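Local coordinates for CELL WALL surface anchor family protein (Streptococcus pneumoniae, PDB 2Y1V) that probably forms the shaft of the pneumococcal pilus as its major, repeating pilin subunit, built from domains some of which carry intramolecular isopeptide bonds, at residues P161-D166 and K407-T412. Residues are numbered along the deposited sequence; the frame is centred on the assembly and turned at random.
Sequences PKIDKD and KPLDPT. With NI (nickel (II) ion), chain D.
The methyl CG2 of Ile163 meets both Leu409 and Pro411, lying 3.6 Å from Leu409 CB and 3.8 Å from Pro411 CD. Ile163 has CG1 anti to its backbone N (chi1 -163°), which places CG2 between the N and the carbonyl carbon and delivers this branch to the loop; its side chain also touches Phe294 and Ile196. Leu409, its CG anti to the carbonyl carbon (chi1 -64°), sends CD1 to the ring of Pro161, 3.9 Å from Pro161 CG, at a slant. Farther along, Pro411 sets CB of its ring against the strand backbone, 3.6 Å from Lys165 N and 3.9 Å from Asp164 CA. No hydrogen bond links the two segments directly; instead Lys180 joins them, salt-bridged to Asp164 OD1 and hydrogen-bonded to Thr412 O. Beyond this apolar seam, Asp410 OD1 (2.4 Å) and the carbonyl Pro411 O (2.5 Å) bind the nickel ion, a site completed by Asp291 and Glu413. Lys165 runs out fully extended to its covalent link with Asn290, beside Asp213. The linker between strands 395-402 and 415-426 thus packs on a strand bearing a Lys-Asn isopeptide bond, the cross-link characteristic of Gram-positive pilin domains.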
loop_
_atom_site.group_PDB
_atom_site.type_symbol
_atom_site.label_atom_id
_atom_site.label_comp_id
_atom_site.label_asym_id
_atom_site.label_seq_id
_atom_site.Cartn_x
_atom_site.Cartn_y
_atom_site.Cartn_z
ATOM N N PRO A 161 -13.622 -5.285 -11.352
ATOM C CA PRO A 161 -12.311 -4.950 -11.892
ATOM C C PRO A 161 -11.238 -5.882 -11.323
ATOM O O PRO A 161 -11.543 -6.711 -10.452
ATOM C CB PRO A 161 -12.110 -3.511 -11.432
ATOM C CG PRO A 161 -12.900 -3.407 -10.154
ATOM C CD PRO A 161 -13.959 -4.482 -10.156
ATOM N N LYS A 162 -10.011 -5.744 -11.827
ATOM C CA LYS A 162 -8.876 -6.557 -11.439
ATOM C C LYS A 162 -7.652 -5.647 -11.298
ATOM O O LYS A 162 -7.558 -4.611 -11.963
ATOM C CB LYS A 162 -8.538 -7.582 -12.529
ATOM C CG LYS A 162 -9.649 -8.501 -13.008
ATOM C CD LYS A 162 -9.070 -9.489 -14.057
ATOM C CE LYS A 162 -10.119 -10.460 -14.599
ATOM N NZ LYS A 162 -10.668 -11.308 -13.495
ATOM N N ILE A 163 -6.682 -6.080 -10.498
ATOM C CA ILE A 163 -5.474 -5.313 -10.269
ATOM C C ILE A 163 -4.319 -6.216 -9.860
ATOM O O ILE A 163 -4.516 -7.352 -9.398
ATOM C CB ILE A 163 -5.690 -4.295 -9.127
ATOM C CG1 ILE A 163 -4.610 -3.208 -9.133
ATOM C CG2 ILE A 163 -5.775 -5.011 -7.771
ATOM C CD1 ILE A 163 -4.951 -2.023 -8.226
ATOM N N ASP A 164 -3.112 -5.689 -10.016
ATOM C CA ASP A 164 -1.920 -6.291 -9.452
ATOM C C ASP A 164 -0.888 -5.173 -9.389
ATOM O O ASP A 164 -0.887 -4.297 -10.235
ATOM C CB ASP A 164 -1.426 -7.448 -10.335
ATOM C CG ASP A 164 -0.141 -8.086 -9.817
ATOM O OD1 ASP A 164 0.068 -8.084 -8.585
ATOM O OD2 ASP A 164 0.648 -8.607 -10.646
ATOM N N LYS A 165 -0.045 -5.195 -8.364
ATOM C CA LYS A 165 1.141 -4.344 -8.298
ATOM C C LYS A 165 2.397 -5.220 -8.295
ATOM O O LYS A 165 2.409 -6.271 -7.673
ATOM C CB LYS A 165 1.129 -3.494 -7.034
ATOM C CG LYS A 165 2.379 -2.636 -6.869
ATOM C CD LYS A 165 2.392 -1.914 -5.533
ATOM C CE LYS A 165 3.724 -1.202 -5.303
ATOM N NZ LYS A 165 3.815 -0.713 -3.901
ATOM N N ASP A 166 3.446 -4.785 -8.981
ATOM C CA ASP A 166 4.698 -5.536 -8.996
ATOM C C ASP A 166 5.792 -4.614 -9.516
ATOM O O ASP A 166 5.528 -3.464 -9.851
ATOM C CB ASP A 166 4.563 -6.764 -9.890
ATOM C CG ASP A 166 5.384 -7.962 -9.400
ATOM O OD1 ASP A 166 6.476 -7.797 -8.824
ATOM O OD2 ASP A 166 4.928 -9.098 -9.615
ATOM N N LYS A 407 -16.066 -4.338 -1.593
ATOM C CA LYS A 407 -14.782 -4.402 -0.920
ATOM C C LYS A 407 -13.713 -3.845 -1.866
ATOM O O LYS A 407 -13.867 -3.923 -3.084
ATOM C CB LYS A 407 -14.471 -5.843 -0.495
ATOM C CG LYS A 407 -14.107 -6.807 -1.635
ATOM C CD LYS A 407 -13.973 -8.255 -1.129
ATOM C CE LYS A 407 -13.601 -9.208 -2.271
ATOM N NZ LYS A 407 -13.307 -10.602 -1.803
ATOM N N PRO A 408 -12.639 -3.257 -1.319
ATOM C CA PRO A 408 -11.587 -2.682 -2.171
ATOM C C PRO A 408 -10.693 -3.755 -2.828
ATOM O O PRO A 408 -10.642 -4.886 -2.346
ATOM C CB PRO A 408 -10.776 -1.843 -1.184
ATOM C CG PRO A 408 -10.957 -2.556 0.124
ATOM C CD PRO A 408 -12.393 -3.002 0.111
ATOM N N LEU A 409 -10.009 -3.416 -3.920
ATOM C CA LEU A 409 -9.013 -4.325 -4.455
ATOM C C LEU A 409 -7.713 -4.133 -3.689
ATOM O O LEU A 409 -7.286 -3.006 -3.442
ATOM C CB LEU A 409 -8.794 -4.119 -5.950
ATOM C CG LEU A 409 -9.994 -4.419 -6.841
ATOM C CD1 LEU A 409 -9.621 -4.157 -8.275
ATOM C CD2 LEU A 409 -10.477 -5.858 -6.676
ATOM N N ASP A 410 -7.083 -5.234 -3.301
ATOM C CA ASP A 410 -5.884 -5.135 -2.499
ATOM C C ASP A 410 -4.871 -6.125 -3.018
ATOM O O ASP A 410 -4.869 -7.285 -2.604
ATOM C CB ASP A 410 -6.188 -5.391 -1.021
ATOM C CG ASP A 410 -5.088 -4.884 -0.091
ATOM O OD1 ASP A 410 -4.151 -4.208 -0.562
ATOM O OD2 ASP A 410 -5.168 -5.158 1.140
ATOM N N PRO A 411 -4.012 -5.670 -3.940
ATOM C CA PRO A 411 -2.967 -6.527 -4.465
ATOM C C PRO A 411 -1.863 -6.793 -3.437
ATOM O O PRO A 411 -1.613 -5.975 -2.548
ATOM C CB PRO A 411 -2.394 -5.716 -5.638
ATOM C CG PRO A 411 -2.654 -4.314 -5.305
ATOM C CD PRO A 411 -3.939 -4.301 -4.484
ATOM N N THR A 412 -1.231 -7.955 -3.565
ATOM C CA THR A 412 -0.027 -8.253 -2.838
ATOM C C THR A 412 1.103 -7.400 -3.432
ATOM O O THR A 412 1.037 -6.970 -4.595
ATOM C CB THR A 412 0.299 -9.748 -2.953
ATOM O OG1 THR A 412 0.338 -10.112 -4.338
ATOM C CG2 THR A 412 -0.788 -10.582 -2.250
HETATM NI NI NI D . -1.782 -4.072 -0.894
#